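Local coordinates for ferric-siderophore receptor protein (Streptomyces coelicolor, PDB 2X4L) that probably binds ferric siderophores outside the cell membrane and hands them on for uptake, at residues V44-A56 with G62-T74. Numbering follows the deposited sequence.
Sequences VPANIVAFTGVAA and GVEVKGVFGPTTT
Strand 48-51, helix 52-60 and strand 67-69 form a beta-alpha-beta crossover in the five-stranded parallel sheet of this periplasmic-binding-protein fold, where 48-51 lies between 67-69 and 113-118. V49 pairs with G67, A50 with V68 and F51 with F69. A50 N donates to G67 O, and A50 O takes F69 N at 3.2 Å. On the helix side, A55 CB sits against V68 CG1 (3.5 Å) and V65 CG2, closing the crossover over A50. On the other face F69 lies across the backbone of its partner: its CG stands between the backbone N and the carbonyl carbon (chi1 56°), which folds the ring back over F51, whose CA rests above the ring centre, 3.9 Å from the centroid, as a CH-pi contact. V49 CG1 meets the edge of that ring at CD2. F51 CE1 lies near G70 CA and P71 CD (4.1 Å to the latter), and W126 packs edge-to-face on the F51 ring.

At the start of the strands, K66 bends at chi2 and chi4 to bring NZ to N47 OD1 (2.8 Å) and A46 O (3.1 Å), the latter from above the carbonyl plane. A methionine in its place has no ammonium group to offer, and N47 OD1 would probably lose its lysine mate, loosening that side of an amide whose ND2 stays tied to A110 O, while A46 O kept its water. That water ties A46 O and I48 N to E64 O. Where strand 48-51 gives way to the helix, T52 N donates to F69 O, while T52 OG1 donates to T72 OG1 (2.8 Å), which in turn donates to G70 O (2.7 Å).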
loop_
_atom_site.group_PDB
_atom_site.type_symbol
_atom_site.label_atom_id
_atom_site.label_comp_id
_atom_site.label_asym_id
_atom_site.label_seq_id
_atom_site.Cartn_x
_atom_site.Cartn_y
_atom_site.Cartn_z
ATOM N N VAL A 44 -9.316 25.835 3.356
ATOM C CA VAL A 44 -8.827 24.473 3.508
ATOM C C VAL A 44 -10.042 23.559 3.555
ATOM O O VAL A 44 -10.972 23.799 4.340
ATOM C CB VAL A 44 -7.981 24.308 4.818
ATOM C CG1 VAL A 44 -7.550 22.878 5.010
ATOM C CG2 VAL A 44 -6.724 25.207 4.740
ATOM N N PRO A 45 -10.066 22.488 2.736
ATOM C CA PRO A 45 -11.325 21.638 2.745
ATOM C C PRO A 45 -11.562 20.976 4.085
ATOM O O PRO A 45 -10.650 20.358 4.642
ATOM C CB PRO A 45 -11.089 20.608 1.650
ATOM C CG PRO A 45 -9.608 20.662 1.293
ATOM C CD PRO A 45 -9.063 22.052 1.753
ATOM N N ALA A 46 -12.765 21.129 4.578
ATOM C CA ALA A 46 -13.236 20.564 5.783
ATOM C C ALA A 46 -13.821 19.187 5.465
ATOM O O ALA A 46 -13.834 18.325 6.356
ATOM C CB ALA A 46 -14.335 21.459 6.300
ATOM N N ASN A 47 -14.363 18.995 4.238
ATOM C CA ASN A 47 -15.093 17.695 3.913
ATOM C C ASN A 47 -14.310 16.924 2.898
ATOM O O ASN A 47 -14.523 17.052 1.681
ATOM C CB ASN A 47 -16.481 18.006 3.347
ATOM C CG ASN A 47 -17.403 18.714 4.336
ATOM O OD1 ASN A 47 -17.107 18.843 5.526
ATOM N ND2 ASN A 47 -18.481 19.206 3.844
ATOM N N ILE A 48 -13.378 16.105 3.379
ATOM C CA ILE A 48 -12.477 15.369 2.565
ATOM C C ILE A 48 -13.054 13.954 2.382
ATOM O O ILE A 48 -13.565 13.354 3.358
ATOM C CB ILE A 48 -11.093 15.257 3.307
ATOM C CG1 ILE A 48 -10.496 16.660 3.490
ATOM C CG2 ILE A 48 -10.145 14.325 2.499
ATOM C CD1 ILE A 48 -9.283 16.595 4.421
ATOM N N VAL A 49 -12.982 13.453 1.169
ATOM C CA VAL A 49 -13.260 12.036 0.928
ATOM C C VAL A 49 -12.038 11.391 0.368
ATOM O O VAL A 49 -11.378 11.984 -0.481
ATOM C CB VAL A 49 -14.477 11.905 -0.021
ATOM C CG1 VAL A 49 -14.690 10.476 -0.518
ATOM C CG2 VAL A 49 -15.766 12.469 0.653
ATOM N N ALA A 50 -11.683 10.234 0.875
ATOM C CA ALA A 50 -10.439 9.610 0.410
ATOM C C ALA A 50 -10.540 8.096 0.254
ATOM O O ALA A 50 -11.303 7.436 0.990
ATOM C CB ALA A 50 -9.321 9.936 1.439
ATOM N N PHE A 51 -9.706 7.527 -0.592
ATOM C CA PHE A 51 -9.525 6.102 -0.615
ATOM C C PHE A 51 -9.153 5.705 0.840
ATOM O O PHE A 51 -8.401 6.417 1.506
ATOM C CB PHE A 51 -8.377 5.769 -1.575
ATOM C CG PHE A 51 -8.042 4.302 -1.561
ATOM C CD1 PHE A 51 -8.958 3.398 -2.078
ATOM C CD2 PHE A 51 -6.809 3.862 -1.105
ATOM C CE1 PHE A 51 -8.704 2.036 -2.040
ATOM C CE2 PHE A 51 -6.549 2.486 -1.072
ATOM C CZ PHE A 51 -7.500 1.556 -1.553
ATOM N N THR A 52 -9.686 4.539 1.268
ATOM C CA THR A 52 -9.484 4.172 2.666
ATOM C C THR A 52 -8.001 4.289 3.075
ATOM O O THR A 52 -7.701 4.792 4.147
ATOM C CB THR A 52 -9.996 2.789 2.887
ATOM O OG1 THR A 52 -11.397 2.856 2.571
ATOM C CG2 THR A 52 -9.821 2.392 4.385
ATOM N N GLY A 53 -7.070 3.762 2.249
ATOM C CA GLY A 53 -5.639 3.766 2.652
ATOM C C GLY A 53 -5.089 5.175 2.760
ATOM O O GLY A 53 -4.130 5.386 3.549
ATOM N N VAL A 54 -5.588 6.092 1.956
ATOM C CA VAL A 54 -5.176 7.504 2.048
ATOM C C VAL A 54 -5.776 8.158 3.292
ATOM O O VAL A 54 -5.091 8.831 4.102
ATOM C CB VAL A 54 -5.581 8.275 0.772
ATOM C CG1 VAL A 54 -5.353 9.804 0.962
ATOM C CG2 VAL A 54 -4.736 7.737 -0.393
ATOM N N ALA A 55 -7.065 7.856 3.585
ATOM C CA ALA A 55 -7.650 8.356 4.883
ATOM C C ALA A 55 -6.842 7.819 6.060
ATOM O O ALA A 55 -6.629 8.559 7.049
ATOM C CB ALA A 55 -9.091 7.858 4.990
ATOM N N ALA A 56 -6.371 6.559 5.984
ATOM C CA ALA A 56 -5.625 5.962 7.104
ATOM C C ALA A 56 -4.339 6.779 7.317
ATOM O O ALA A 56 -3.915 7.075 8.488
ATOM C CB ALA A 56 -5.348 4.493 6.811
ATOM N N GLY A 62 -3.344 13.474 11.953
ATOM C CA GLY A 62 -4.415 14.216 12.598
ATOM C C GLY A 62 -5.300 14.976 11.664
ATOM O O GLY A 62 -5.961 15.938 12.129
ATOM N N VAL A 63 -5.417 14.490 10.414
ATOM C CA VAL A 63 -6.358 15.104 9.455
ATOM C C VAL A 63 -7.533 14.158 9.303
ATOM O O VAL A 63 -7.343 13.037 8.890
ATOM C CB VAL A 63 -5.634 15.340 8.162
ATOM C CG1 VAL A 63 -6.599 15.653 6.954
ATOM C CG2 VAL A 63 -4.560 16.469 8.379
ATOM N N GLU A 64 -8.724 14.638 9.676
ATOM C CA GLU A 64 -9.906 13.800 9.590
ATOM C C GLU A 64 -10.507 13.834 8.209
ATOM O O GLU A 64 -10.485 14.849 7.524
ATOM C CB GLU A 64 -10.954 14.299 10.600
ATOM C CG GLU A 64 -12.453 14.029 10.326
ATOM C CD GLU A 64 -13.451 14.855 11.240
ATOM O OE1 GLU A 64 -12.995 15.597 12.153
ATOM O OE2 GLU A 64 -14.698 14.776 11.015
ATOM N N VAL A 65 -11.064 12.712 7.773
ATOM C CA VAL A 65 -11.887 12.677 6.559
ATOM C C VAL A 65 -13.375 12.412 6.905
ATOM O O VAL A 65 -13.728 11.909 8.029
ATOM C CB VAL A 65 -11.385 11.611 5.494
ATOM C CG1 VAL A 65 -9.924 11.767 5.378
ATOM C CG2 VAL A 65 -11.753 10.173 5.947
ATOM N N LYS A 66 -14.261 12.830 5.999
ATOM C CA LYS A 66 -15.690 12.569 6.215
ATOM C C LYS A 66 -16.153 11.274 5.543
ATOM O O LYS A 66 -17.077 10.610 6.072
ATOM C CB LYS A 66 -16.511 13.731 5.700
ATOM C CG LYS A 66 -16.202 15.070 6.409
ATOM C CD LYS A 66 -16.812 15.110 7.774
ATOM C CE LYS A 66 -16.534 16.378 8.643
ATOM N NZ LYS A 66 -16.425 17.678 7.990
ATOM N N GLY A 67 -15.530 10.887 4.411
ATOM C CA GLY A 67 -15.979 9.653 3.747
ATOM C C GLY A 67 -14.761 8.904 3.216
ATOM O O GLY A 67 -13.716 9.518 2.965
ATOM N N VAL A 68 -14.937 7.588 3.123
ATOM C CA VAL A 68 -13.878 6.730 2.586
ATOM C C VAL A 68 -14.496 5.807 1.547
ATOM O O VAL A 68 -15.683 5.504 1.572
ATOM C CB VAL A 68 -13.116 5.880 3.647
ATOM C CG1 VAL A 68 -12.437 6.837 4.613
ATOM C CG2 VAL A 68 -14.045 4.881 4.400
ATOM N N PHE A 69 -13.630 5.268 0.675
ATOM C CA PHE A 69 -14.013 4.192 -0.226
ATOM C C PHE A 69 -12.814 3.278 -0.403
ATOM O O PHE A 69 -11.675 3.696 -0.620
ATOM C CB PHE A 69 -14.503 4.786 -1.604
ATOM C CG PHE A 69 -13.541 5.682 -2.292
ATOM C CD1 PHE A 69 -12.715 5.185 -3.298
ATOM C CD2 PHE A 69 -13.364 7.022 -1.906
ATOM C CE1 PHE A 69 -11.773 5.983 -3.983
ATOM C CE2 PHE A 69 -12.442 7.872 -2.600
ATOM C CZ PHE A 69 -11.628 7.320 -3.632
ATOM N N GLY A 70 -13.121 1.966 -0.310
ATOM C CA GLY A 70 -12.053 0.952 -0.398
ATOM C C GLY A 70 -12.322 -0.073 0.679
ATOM O O GLY A 70 -13.273 -0.005 1.429
ATOM N N PRO A 71 -11.441 -1.083 0.730
ATOM C CA PRO A 71 -11.559 -2.071 1.796
ATOM C C PRO A 71 -11.445 -1.375 3.132
ATOM O O PRO A 71 -10.404 -0.833 3.455
ATOM C CB PRO A 71 -10.336 -3.009 1.536
ATOM C CG PRO A 71 -9.991 -2.780 0.126
ATOM C CD PRO A 71 -10.238 -1.279 -0.109
ATOM N N THR A 72 -12.541 -1.399 3.935
ATOM C CA THR A 72 -12.604 -0.595 5.152
ATOM C C THR A 72 -12.863 -1.413 6.397
ATOM O O THR A 72 -12.223 -1.182 7.421
ATOM C CB THR A 72 -13.642 0.517 4.994
ATOM O OG1 THR A 72 -13.331 1.299 3.818
ATOM C CG2 THR A 72 -13.494 1.487 6.232
ATOM N N THR A 73 -13.865 -2.344 6.303
ATOM C CA THR A 73 -14.077 -3.259 7.417
ATOM C C THR A 73 -14.064 -4.674 6.885
ATOM O O THR A 73 -14.275 -4.942 5.681
ATOM C CB THR A 73 -15.388 -3.054 8.130
ATOM O OG1 THR A 73 -16.485 -3.213 7.196
ATOM C CG2 THR A 73 -15.421 -1.678 8.807
ATOM N N THR A 74 -13.766 -5.576 7.781
ATOM C CA THR A 74 -13.830 -7.014 7.501
ATOM C C THR A 74 -15.234 -7.514 7.815
ATOM O O THR A 74 -16.118 -6.812 8.395
ATOM C CB THR A 74 -12.806 -7.776 8.352
ATOM O OG1 THR A 74 -13.376 -7.849 9.670
ATOM C CG2 THR A 74 -11.433 -7.111 8.311
HETATM O O HOH W 1 -12.860 15.814 6.248
HETATM O O HOH W 2 -8.387 10.525 8.288
#